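Titin (Homo sapiens, PDB 3LCY) forms a giant sarcomeric scaffold and elastic filament that also carries a protein kinase domain, the two immunoglobulin domains here being part of its A-band region. Local coordinates at residues G5-I10 / T83-V89; K12-D16 / Q26-Q30; T19-A24 / T66-Q72; G115-T120 / V162-Q167; I128-V132 / S180-G184. All blocks are in the same frame, centred on the assembly; numbering follows the deposited sequence.

Contact 1 (G5-I10 / T83-V89); sequences GEAPGI and TNEVGEV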
# COMPACT_ATOMS: atom_id res chain seq x y z
N GLY A 5 10.92 -4.06 40.48
CA GLY A 5 11.12 -3.27 39.30
C GLY A 5 9.72 -3.09 38.81
O GLY A 5 8.82 -3.80 39.24
N GLU A 6 9.51 -2.13 37.93
CA GLU A 6 8.20 -1.89 37.41
C GLU A 6 8.24 -2.33 35.97
O GLU A 6 9.13 -1.94 35.23
CB GLU A 6 7.86 -0.42 37.54
CG GLU A 6 8.25 0.15 38.89
CD GLU A 6 7.71 1.53 39.13
OE1 GLU A 6 8.30 2.26 39.96
OE2 GLU A 6 6.70 1.90 38.51
N ALA A 7 7.28 -3.15 35.58
CA ALA A 7 7.22 -3.64 34.21
C ALA A 7 6.88 -2.44 33.38
O ALA A 7 6.32 -1.48 33.88
CB ALA A 7 6.16 -4.70 34.07
N PRO A 8 7.23 -2.48 32.11
CA PRO A 8 6.94 -1.33 31.26
C PRO A 8 5.45 -1.00 31.23
O PRO A 8 4.61 -1.86 31.02
CB PRO A 8 7.41 -1.80 29.89
CG PRO A 8 8.39 -2.83 30.16
CD PRO A 8 7.91 -3.54 31.37
N GLY A 9 5.15 0.27 31.43
CA GLY A 9 3.80 0.77 31.44
C GLY A 9 3.62 1.79 30.35
O GLY A 9 4.47 2.63 30.14
N ILE A 10 2.50 1.72 29.65
CA ILE A 10 2.24 2.65 28.58
C ILE A 10 1.68 3.96 29.11
O ILE A 10 0.67 3.97 29.78
CB ILE A 10 1.29 2.02 27.55
CG1 ILE A 10 2.00 0.87 26.84
CG2 ILE A 10 0.83 3.04 26.55
CD1 ILE A 10 1.09 -0.15 26.27
N THR A 83 10.61 -3.93 26.89
CA THR A 83 10.92 -4.98 27.85
C THR A 83 11.94 -4.63 28.92
O THR A 83 12.81 -3.79 28.74
CB THR A 83 11.44 -6.22 27.13
OG1 THR A 83 10.65 -6.48 25.98
CG2 THR A 83 11.38 -7.40 28.03
N ASN A 84 11.81 -5.32 30.04
CA ASN A 84 12.69 -5.20 31.19
C ASN A 84 12.59 -6.51 31.97
O ASN A 84 11.81 -7.37 31.58
CB ASN A 84 12.45 -3.92 32.01
CG ASN A 84 11.28 -4.01 32.91
OD1 ASN A 84 10.66 -5.05 33.01
ND2 ASN A 84 10.96 -2.93 33.57
N GLU A 85 13.37 -6.72 33.02
CA GLU A 85 13.30 -7.99 33.73
C GLU A 85 11.92 -8.28 34.28
O GLU A 85 11.46 -9.41 34.24
CB GLU A 85 14.30 -8.05 34.88
CG GLU A 85 15.58 -7.29 34.70
CD GLU A 85 16.27 -7.03 36.03
OE1 GLU A 85 17.38 -7.56 36.25
OE2 GLU A 85 15.70 -6.30 36.86
N VAL A 86 11.25 -7.27 34.81
CA VAL A 86 9.93 -7.45 35.38
C VAL A 86 8.86 -7.91 34.39
O VAL A 86 8.03 -8.73 34.74
CB VAL A 86 9.44 -6.17 36.02
CG1 VAL A 86 8.18 -6.44 36.80
CG2 VAL A 86 10.49 -5.59 36.90
N GLY A 87 8.88 -7.38 33.17
CA GLY A 87 7.89 -7.77 32.18
C GLY A 87 7.96 -6.99 30.89
O GLY A 87 8.86 -6.20 30.69
N GLU A 88 7.01 -7.22 30.00
CA GLU A 88 7.00 -6.50 28.73
C GLU A 88 5.61 -6.06 28.29
O GLU A 88 4.62 -6.69 28.62
CB GLU A 88 7.68 -7.33 27.64
CG GLU A 88 6.87 -8.44 27.07
CD GLU A 88 7.64 -9.22 26.02
OE1 GLU A 88 7.01 -9.91 25.20
OE2 GLU A 88 8.88 -9.14 26.01
N VAL A 89 5.55 -4.96 27.53
CA VAL A 89 4.28 -4.44 27.03
C VAL A 89 4.38 -4.29 25.52
O VAL A 89 5.46 -4.20 24.97
CB VAL A 89 3.93 -3.06 27.61
CG1 VAL A 89 3.83 -3.13 29.12
CG2 VAL A 89 4.95 -2.04 27.19
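With its first torsion at 79°, Asn84 holds CG between its own backbone N and carbonyl carbon and turns the carboxamide toward residues 5-10, where ND2 donates to Glu6 O at 2.7 Å. That acceptor lies in the amide plane, while the donor is tilted from the plane of the Glu6 carbonyl. The same ND2 also reaches Pro35 O, so it joins strand 6-10 to the chain just after strand 24-34. The amide oxygen serves its own turn: Asn84 OD1 accepts from Gly87 N at 2.9 Å, nearly along the C=O axis. This is an Asx motif, in the Asn-x-x-Gly turn that joins strands F and G of I-set immunoglobulin domains, here lying against strand A. Val86, on the turn, has CG1 anti to the backbone N (chi1 -171°) and brings it to 3.8 Å from Ala7 CB; its CG2 rests on the backbone of Gly5. Pro8 fits deeper, its CD lying against both Asn84 OD1, 3.5 Å away, and Gly87 O, which meet it from one side. Elsewhere on the ring, Pro8 CB touches Val89 CG2 at 3.7 Å. The side chains of Ile10 and Val89 run antiparallel alongside each other, with Ile10 CG1 and Val89 CG2 4.2 Å apart.

Contact 2 (K12-D16 / Q26-Q30); sequences KEMKD and QLSCQ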
# COMPACT_ATOMS: atom_id res chain seq x y z
N LYS A 12 1.66 6.84 26.86
CA LYS A 12 1.02 7.24 25.64
C LYS A 12 1.17 6.07 24.69
O LYS A 12 2.27 5.64 24.42
CB LYS A 12 1.69 8.49 25.08
CG LYS A 12 1.11 9.01 23.79
CD LYS A 12 1.90 8.52 22.58
CE LYS A 12 1.19 8.86 21.28
NZ LYS A 12 1.87 8.32 20.09
N GLU A 13 0.07 5.54 24.22
CA GLU A 13 0.10 4.44 23.28
C GLU A 13 0.32 4.94 21.86
O GLU A 13 0.11 6.09 21.57
CB GLU A 13 -1.19 3.64 23.36
CG GLU A 13 -2.39 4.38 22.89
CD GLU A 13 -3.59 3.51 22.89
OE1 GLU A 13 -3.74 2.73 23.84
OE2 GLU A 13 -4.38 3.58 21.93
N MET A 14 0.75 4.05 20.98
CA MET A 14 0.98 4.43 19.61
C MET A 14 -0.30 4.84 18.92
O MET A 14 -1.35 4.30 19.18
CB MET A 14 1.65 3.31 18.84
CG MET A 14 3.11 3.18 19.10
SD MET A 14 3.87 2.08 17.97
CE MET A 14 4.38 3.21 16.70
N LYS A 15 -0.18 5.80 18.03
CA LYS A 15 -1.31 6.32 17.32
C LYS A 15 -1.10 6.20 15.84
O LYS A 15 0.02 6.16 15.37
CB LYS A 15 -1.51 7.80 17.64
CG LYS A 15 -1.81 8.09 19.05
CD LYS A 15 -3.16 7.57 19.44
CE LYS A 15 -3.34 7.68 20.93
NZ LYS A 15 -4.74 7.46 21.33
N ASP A 16 -2.19 6.12 15.11
CA ASP A 16 -2.12 6.06 13.66
C ASP A 16 -1.49 7.34 13.12
O ASP A 16 -1.81 8.44 13.58
CB ASP A 16 -3.51 5.84 13.05
CG ASP A 16 -4.02 4.43 13.27
OD1 ASP A 16 -3.23 3.59 13.76
OD2 ASP A 16 -5.20 4.16 12.96
N GLN A 26 7.03 9.47 11.52
CA GLN A 26 7.40 9.26 12.92
C GLN A 26 6.30 8.54 13.69
O GLN A 26 5.20 9.06 13.87
CB GLN A 26 7.73 10.59 13.60
CG GLN A 26 9.13 11.11 13.32
CD GLN A 26 9.42 12.42 14.03
OE1 GLN A 26 10.07 12.44 15.08
NE2 GLN A 26 8.95 13.52 13.46
N LEU A 27 6.60 7.32 14.14
CA LEU A 27 5.68 6.58 14.99
C LEU A 27 6.23 6.56 16.41
O LEU A 27 7.29 5.99 16.67
CB LEU A 27 5.49 5.15 14.48
CG LEU A 27 4.94 5.02 13.06
CD1 LEU A 27 6.04 4.61 12.09
CD2 LEU A 27 3.79 4.02 13.02
N SER A 28 5.51 7.20 17.33
CA SER A 28 6.01 7.37 18.69
C SER A 28 5.07 6.83 19.76
O SER A 28 3.87 6.68 19.54
CB SER A 28 6.31 8.85 18.95
OG SER A 28 6.88 9.03 20.23
N CYS A 29 5.64 6.55 20.93
CA CYS A 29 4.87 6.10 22.08
C CYS A 29 5.67 6.31 23.36
O CYS A 29 6.90 6.40 23.32
CB CYS A 29 4.50 4.62 21.93
SG CYS A 29 5.91 3.49 22.01
N GLN A 30 5.03 6.35 24.51
CA GLN A 30 5.72 6.44 25.78
C GLN A 30 5.49 5.26 26.67
O GLN A 30 4.41 4.99 27.03
CB GLN A 30 5.23 7.62 26.54
CG GLN A 30 5.14 8.81 25.77
CD GLN A 30 5.35 9.97 26.60
OE1 GLN A 30 5.52 9.86 27.78
NE2 GLN A 30 5.37 11.12 26.01
O HOH W 1 2.42 7.26 16.88
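Two peptide carbonyls are used in contrasting ways where Lys12 runs beside Ser28 and Gln30. The Lys12 carbonyl takes Gln30 N in its own plane, on a lone pair, with Lys12 O 2.9 Å from Gln30 N. The Ser28 carbonyl is met from above its plane, 51° out of it, by the ammonium group of Lys12, with NZ 2.6 Å from Ser28 O. A bend at the second torsion of Lys12 (chi2 -97°) folds the chain back along the strand and makes this reach possible. Lys12 N returns a weak bond to Gln30 O at 3.3 Å, which completes an antiparallel hydrogen-bonded pair. On the face shared by this pair, Lys12 CB lies 3.5 Å from Gln30 CG.

Beyond Lys12 the chain peels away, and water fills part of the bridging role: water 1 accepts from Lys15 N at 3.2 Å and from Ser28 N at 3.1 Å. Met14 is buried, its CG 3.5 Å from Cys29 CB; the placing of its terminal methyl near Leu27 is doubtful. Such a departure from strand B marks the kink between strands A and A' of an I-set domain, where the edge strand passes from one sheet to the other. The other sheet is already engaged: Met14 N bonds to Thr91 OG1, and the Met14 side chain touches Cys80. Along its other edge strand 24-34 pairs with strand 62-68, where Ser28 OG is bound to Thr64 OG1.

Contact 3 (T19-A24 / T66-Q72); sequences TKLGEA and TVMTEEQ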
# COMPACT_ATOMS: atom_id res chain seq x y z
N THR A 19 1.56 10.14 6.49
CA THR A 19 2.66 10.91 5.90
C THR A 19 2.65 10.75 4.39
O THR A 19 2.15 9.76 3.86
CB THR A 19 4.02 10.46 6.45
OG1 THR A 19 5.00 11.48 6.21
CG2 THR A 19 4.46 9.16 5.78
N LYS A 20 3.21 11.74 3.70
CA LYS A 20 3.31 11.68 2.25
C LYS A 20 4.32 10.62 1.82
O LYS A 20 5.43 10.57 2.34
CB LYS A 20 3.71 13.04 1.68
CG LYS A 20 4.01 13.02 0.18
CD LYS A 20 4.61 14.33 -0.29
CE LYS A 20 4.96 14.27 -1.77
NZ LYS A 20 5.61 15.52 -2.25
N LEU A 21 3.92 9.78 0.88
CA LEU A 21 4.81 8.75 0.36
C LEU A 21 6.10 9.38 -0.13
O LEU A 21 6.09 10.33 -0.91
CB LEU A 21 4.13 7.97 -0.77
CG LEU A 21 4.96 6.87 -1.43
CD1 LEU A 21 5.49 5.89 -0.39
CD2 LEU A 21 4.15 6.14 -2.49
N GLY A 22 7.23 8.85 0.33
CA GLY A 22 8.52 9.39 -0.02
C GLY A 22 9.10 10.24 1.09
O GLY A 22 10.29 10.55 1.09
N GLU A 23 8.26 10.62 2.04
CA GLU A 23 8.69 11.43 3.17
C GLU A 23 8.84 10.60 4.44
O GLU A 23 8.48 9.42 4.47
CB GLU A 23 7.71 12.59 3.41
CG GLU A 23 7.63 13.56 2.25
CD GLU A 23 8.95 14.27 1.99
OE1 GLU A 23 9.76 14.40 2.94
OE2 GLU A 23 9.18 14.71 0.84
N ALA A 24 9.36 11.22 5.49
CA ALA A 24 9.59 10.53 6.76
C ALA A 24 8.31 10.39 7.57
O ALA A 24 7.46 11.28 7.57
CB ALA A 24 10.66 11.25 7.57
N THR A 66 11.32 6.08 13.02
CA THR A 66 11.19 6.93 11.86
C THR A 66 11.34 6.08 10.62
O THR A 66 12.34 5.41 10.43
CB THR A 66 12.27 8.02 11.82
OG1 THR A 66 12.16 8.83 12.99
CG2 THR A 66 12.11 8.88 10.59
N VAL A 67 10.33 6.12 9.76
CA VAL A 67 10.37 5.35 8.54
C VAL A 67 10.49 6.29 7.36
O VAL A 67 9.69 7.20 7.21
CB VAL A 67 9.08 4.53 8.35
CG1 VAL A 67 9.13 3.76 7.04
CG2 VAL A 67 8.87 3.59 9.52
N MET A 68 11.50 6.08 6.54
CA MET A 68 11.68 6.91 5.37
C MET A 68 10.95 6.11 4.33
O MET A 68 11.47 5.14 3.79
CB MET A 68 13.15 7.06 5.02
CG MET A 68 14.02 7.49 6.18
SD MET A 68 13.45 8.98 7.00
CE MET A 68 13.59 10.17 5.69
N THR A 69 9.73 6.53 4.04
CA THR A 69 8.93 5.84 3.10
C THR A 69 9.40 5.94 1.69
O THR A 69 9.79 6.94 1.25
CB THR A 69 7.49 6.28 3.24
OG1 THR A 69 7.33 7.60 2.74
CG2 THR A 69 7.11 6.26 4.64
N GLU A 70 9.38 4.82 1.00
CA GLU A 70 9.78 4.80 -0.36
C GLU A 70 8.75 4.15 -1.23
O GLU A 70 8.62 4.48 -2.36
CB GLU A 70 11.09 4.06 -0.49
CG GLU A 70 11.21 2.87 0.39
CD GLU A 70 12.35 1.96 0.04
OE1 GLU A 70 13.07 2.26 -0.88
OE2 GLU A 70 12.53 0.95 0.69
N GLU A 71 8.00 3.23 -0.67
CA GLU A 71 7.06 2.43 -1.42
C GLU A 71 5.78 2.21 -0.67
O GLU A 71 5.72 2.36 0.48
CB GLU A 71 7.67 1.10 -1.82
CG GLU A 71 7.95 0.19 -0.68
CD GLU A 71 8.49 -1.13 -1.05
OE1 GLU A 71 8.67 -1.40 -2.21
OE2 GLU A 71 8.76 -1.93 -0.17
N GLN A 72 4.75 1.85 -1.39
CA GLN A 72 3.44 1.64 -0.84
C GLN A 72 3.39 0.61 0.23
O GLN A 72 2.60 0.67 1.08
CB GLN A 72 2.45 1.32 -1.94
CG GLN A 72 1.78 2.51 -2.44
CD GLN A 72 0.93 2.29 -3.63
OE1 GLN A 72 0.09 3.07 -3.93
NE2 GLN A 72 1.16 1.23 -4.30
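The tight part of this contact centres on the hydroxyl of Thr69, which sits among the backbone atoms of Gly22 and Glu23. A first torsion of 72° places OG1 between the backbone N and the carbonyl carbon of Thr69, where it accepts from Gly22 N at 2.7 Å and donates to Glu23 O at 2.8 Å. The second bond lies in the carbonyl plane, on a lone pair. Thr69 N reaches the same oxygen of Glu23 from above that plane, at 3.2 Å, so one residue grips the acceptor twice. The methyl CG2 of Thr69 meets Thr19 CG2 tip to tip at 4.1 Å. Leu21 belongs to this part too: its CD1 packs on the backbone of Glu70 and Glu71, and its side chain also meets Leu97 and Ile128. The receiving backbone is a type II turn closed by Glu23 N to Lys20 O at 2.8 Å, and its positive phi at Gly22 (102°) suits glycine. Thr19 OG1 adds a bond to Ala24 O at 2.8 Å.

Ala24 and Met68 form an antiparallel non-hydrogen-bonded pair, and on its shared face Ala24 CB touches Met68 CE at 3.6 Å. The looser side is that of Lys20, Glu23 and Glu70, all solvent-exposed, although Glu70 keeps a salt bridge with Lys53. An A'-B turn packed on the chain leaving strand E in this way closes one end of the I-set beta sandwich.

Contact 4 (G115-T120 / V162-Q167); sequences GAVGST and VMKNVQ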
# COMPACT_ATOMS: atom_id res chain seq x y z
N GLY A 115 -4.99 -9.29 -28.15
CA GLY A 115 -5.66 -10.46 -27.62
C GLY A 115 -6.03 -11.44 -28.73
O GLY A 115 -6.59 -11.04 -29.73
N ALA A 116 -5.71 -12.71 -28.55
CA ALA A 116 -6.03 -13.73 -29.54
C ALA A 116 -7.54 -13.94 -29.59
O ALA A 116 -8.20 -13.92 -28.56
CB ALA A 116 -5.33 -15.02 -29.22
N VAL A 117 -8.08 -14.15 -30.78
CA VAL A 117 -9.52 -14.34 -30.90
C VAL A 117 -9.98 -15.59 -30.17
O VAL A 117 -9.40 -16.66 -30.33
CB VAL A 117 -9.97 -14.44 -32.37
CG1 VAL A 117 -11.47 -14.28 -32.47
CG2 VAL A 117 -9.26 -13.41 -33.20
N GLY A 118 -11.03 -15.44 -29.38
CA GLY A 118 -11.61 -16.52 -28.62
C GLY A 118 -10.94 -16.78 -27.29
O GLY A 118 -11.43 -17.57 -26.49
N SER A 119 -9.83 -16.10 -27.04
CA SER A 119 -9.12 -16.27 -25.78
C SER A 119 -9.47 -15.17 -24.78
O SER A 119 -10.11 -14.18 -25.12
CB SER A 119 -7.61 -16.29 -26.01
OG SER A 119 -7.13 -15.01 -26.38
N THR A 120 -9.03 -15.36 -23.54
CA THR A 120 -9.23 -14.37 -22.49
C THR A 120 -8.09 -13.35 -22.51
O THR A 120 -6.93 -13.72 -22.65
CB THR A 120 -9.29 -15.02 -21.10
OG1 THR A 120 -10.50 -15.78 -20.98
CG2 THR A 120 -9.26 -13.96 -20.02
N VAL A 162 -10.23 -8.45 -16.79
CA VAL A 162 -10.25 -9.67 -17.57
C VAL A 162 -11.44 -9.80 -18.55
O VAL A 162 -12.56 -9.69 -18.21
CB VAL A 162 -10.04 -10.91 -16.67
CG1 VAL A 162 -10.79 -10.82 -15.47
CG2 VAL A 162 -10.40 -12.11 -17.33
N MET A 163 -11.15 -10.03 -19.80
CA MET A 163 -12.18 -10.13 -20.78
C MET A 163 -12.23 -11.51 -21.36
O MET A 163 -11.28 -11.99 -21.87
CB MET A 163 -11.99 -9.06 -21.83
CG MET A 163 -12.42 -7.70 -21.35
SD MET A 163 -12.00 -6.28 -22.29
CE MET A 163 -10.51 -6.75 -23.03
N LYS A 164 -13.36 -12.14 -21.25
CA LYS A 164 -13.52 -13.48 -21.73
C LYS A 164 -13.94 -13.55 -23.16
O LYS A 164 -14.75 -12.80 -23.58
CB LYS A 164 -14.55 -14.20 -20.91
CG LYS A 164 -13.97 -15.27 -20.11
CD LYS A 164 -14.99 -16.06 -19.33
CE LYS A 164 -15.18 -15.55 -17.93
NZ LYS A 164 -16.29 -16.29 -17.26
N ASN A 165 -13.40 -14.48 -23.90
CA ASN A 165 -13.81 -14.71 -25.26
C ASN A 165 -13.84 -13.52 -26.15
O ASN A 165 -14.86 -13.15 -26.66
CB ASN A 165 -15.10 -15.50 -25.40
CG ASN A 165 -15.51 -15.70 -26.87
OD1 ASN A 165 -16.18 -14.86 -27.44
ND2 ASN A 165 -15.11 -16.78 -27.47
N VAL A 166 -12.68 -12.90 -26.31
CA VAL A 166 -12.57 -11.71 -27.12
C VAL A 166 -12.83 -11.94 -28.61
O VAL A 166 -12.39 -12.92 -29.19
CB VAL A 166 -11.21 -11.04 -26.94
CG1 VAL A 166 -10.95 -10.80 -25.47
CG2 VAL A 166 -10.11 -11.89 -27.55
N GLN A 167 -13.54 -10.99 -29.19
CA GLN A 167 -13.87 -10.99 -30.60
C GLN A 167 -13.54 -9.58 -31.08
O GLN A 167 -13.72 -8.62 -30.34
CB GLN A 167 -15.33 -11.34 -30.83
CG GLN A 167 -15.64 -12.80 -30.58
CD GLN A 167 -14.77 -13.72 -31.41
OE1 GLN A 167 -14.32 -13.35 -32.49
NE2 GLN A 167 -14.54 -14.93 -30.92
O HOH W 2 -11.88 -17.15 -23.03
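In the second immunoglobulin domain, the turn between strands A' and B docks on the chain that leaves strand E, and two backbone bonds carry the join. Gly118 N donates to Val166 O at 2.9 Å, and Val166 N answers to Ser119 O at 3.1 Å; both bonds are nearly straight. The turn from Ala116 to Ser119 is type II, with Gly118 at a positive phi of 85°. Ala116 O is gripped twice from the same face of its plane, by Ser119 N at 3.1 Å and by Ser119 OG at 2.7 Å, so the serine side chain reinforces the turn's own closure.

Val166 is the buried wedge: its CG1 lies 3.5 Å from Ser119 O, its CG2 rests against the carbonyl oxygens of both Ala116 and Ser119, and its side chain also meets Leu121 and Ile194. Outside this wedge Val117 crosses the carboxamide of Gln167 at about a right angle. At the other end, Thr120 has CG2 anti to its backbone N and 3.5 Å from Val162 CG2. Thr120 OG1 lies 2.8 Å from water 2, and the water accepts from Asn165 N, linking the Thr120 side chain to the Asn165 backbone. Gln167 then stands at the N-cap of the short helix 168-171, a placement in keeping with the helical E-F connection of I-set domains.

Contact 5 (I128-V132 / S180-G184); sequences IGRPV and SNVFG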
# COMPACT_ATOMS: atom_id res chain seq x y z
N ILE A 128 0.21 3.66 -8.40
CA ILE A 128 0.57 4.19 -7.11
C ILE A 128 -0.48 5.21 -6.74
O ILE A 128 -0.71 6.15 -7.46
CB ILE A 128 1.96 4.85 -7.14
CG1 ILE A 128 3.05 3.79 -7.21
CG2 ILE A 128 2.17 5.68 -5.91
CD1 ILE A 128 4.41 4.34 -7.40
N GLY A 129 -1.13 5.03 -5.61
CA GLY A 129 -2.08 5.99 -5.11
C GLY A 129 -2.57 5.76 -3.71
O GLY A 129 -3.10 4.75 -3.43
N ARG A 130 -2.39 6.71 -2.81
CA ARG A 130 -2.89 6.56 -1.45
C ARG A 130 -3.65 7.82 -1.06
O ARG A 130 -3.17 8.91 -1.28
CB ARG A 130 -1.75 6.28 -0.47
CG ARG A 130 -1.21 4.87 -0.54
CD ARG A 130 -2.33 3.84 -0.51
NE ARG A 130 -1.81 2.47 -0.46
CZ ARG A 130 -1.84 1.61 -1.46
NH1 ARG A 130 -2.38 1.96 -2.62
NH2 ARG A 130 -1.34 0.40 -1.31
N PRO A 131 -4.85 7.69 -0.50
CA PRO A 131 -5.53 6.43 -0.20
C PRO A 131 -5.96 5.71 -1.46
O PRO A 131 -5.98 6.31 -2.52
CB PRO A 131 -6.77 6.88 0.56
CG PRO A 131 -6.98 8.28 0.12
CD PRO A 131 -5.62 8.84 -0.02
N VAL A 132 -6.30 4.43 -1.36
CA VAL A 132 -6.67 3.69 -2.54
C VAL A 132 -7.74 4.47 -3.28
O VAL A 132 -8.76 4.87 -2.72
CB VAL A 132 -7.20 2.31 -2.15
CG1 VAL A 132 -7.56 1.50 -3.37
CG2 VAL A 132 -6.17 1.59 -1.32
N SER A 180 -8.67 7.65 -9.29
CA SER A 180 -8.91 8.92 -8.61
C SER A 180 -9.06 8.88 -7.10
O SER A 180 -9.68 7.99 -6.54
CB SER A 180 -10.19 9.57 -9.15
OG SER A 180 -10.16 9.75 -10.55
N ASN A 181 -8.52 9.90 -6.44
CA ASN A 181 -8.59 10.05 -4.99
C ASN A 181 -8.72 11.53 -4.63
O ASN A 181 -8.82 12.38 -5.50
CB ASN A 181 -7.45 9.34 -4.27
CG ASN A 181 -6.12 10.04 -4.42
OD1 ASN A 181 -6.05 11.20 -4.77
ND2 ASN A 181 -5.06 9.32 -4.13
N VAL A 182 -8.72 11.85 -3.34
CA VAL A 182 -8.86 13.23 -2.91
C VAL A 182 -7.75 14.11 -3.48
O VAL A 182 -7.98 15.25 -3.83
CB VAL A 182 -8.86 13.35 -1.38
CG1 VAL A 182 -10.17 12.86 -0.82
CG2 VAL A 182 -7.72 12.57 -0.79
N PHE A 183 -6.55 13.56 -3.54
CA PHE A 183 -5.39 14.27 -4.08
C PHE A 183 -5.44 14.60 -5.58
O PHE A 183 -4.95 15.64 -6.00
CB PHE A 183 -4.11 13.57 -3.66
CG PHE A 183 -4.01 13.40 -2.18
CD1 PHE A 183 -4.04 14.51 -1.36
CD2 PHE A 183 -3.92 12.15 -1.61
CE1 PHE A 183 -3.97 14.37 0.00
CE2 PHE A 183 -3.84 12.01 -0.25
CZ PHE A 183 -3.87 13.12 0.56
N GLY A 184 -6.00 13.71 -6.39
CA GLY A 184 -6.09 13.95 -7.81
C GLY A 184 -6.58 12.78 -8.64
O GLY A 184 -6.99 11.76 -8.11
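Asn181, whose side chain lies against Arg130 and Pro131, has both ends of its amide engaged. With CG between its backbone N and carbonyl carbon (chi1 73°), it accepts from Gly184 N through OD1 at 3.0 Å, while ND2 bonds to Ala99 O. The OD1 bond makes an Asx motif in the turn between strands F and G of the second immunoglobulin domain. Asn181 ND2 is also 3.4 Å from Arg130 O, but the angle is too poor for a hydrogen bond.

Phe183 presents the edge of its ring to the same carbonyl, with CE2 3.3 Å from Arg130 O and the oxygen near the ring plane, as in a weak aromatic C-H contact. The peptide before Pro131 is cis. Pro131 CD comes 3.6 Å from Phe183 CE2, the two side chains crossing at about a right angle. Val182 CG2 sits over the centre of one face of the phenyl ring.

The guanidinium of Arg130 is engaged elsewhere: NH1 donates to Gly129 O at 3.0 Å, NH2 bonds to Glu156 O, and NE forms a salt bridge with Glu75, a link to the first domain. Strand 121-130 pairs with strand 88-103, Arg130 sharing a backbone bond with Ala99, and Phe183 rests on Gln98 and Thr100 of that same long strand.

In the fold
Contacts 1, 2 and 3 follow one another along the first immunoglobulin domain, with neighbouring centres 17 Å apart in each case. Contact 2 is nested inside the loop closed by contact 1 and touches both of its neighbours through packing. Contacts 4 and 5 mark the two ends of the second domain, their centres 31 Å apart. The domains meet between contacts 3 and 5, whose centres lie 15 Å apart: Gln72 OE1 is 2.8 Å from Gly129 N, a probable hydrogen bond, and Leu21 packs on Ile128. Contact 4 repeats in the second domain the turn of contact 3, and contact 5 repeats the Asx turn of contact 1. Contacts 1 and 4, with centres 61 Å apart, lie at opposite ends of the rod.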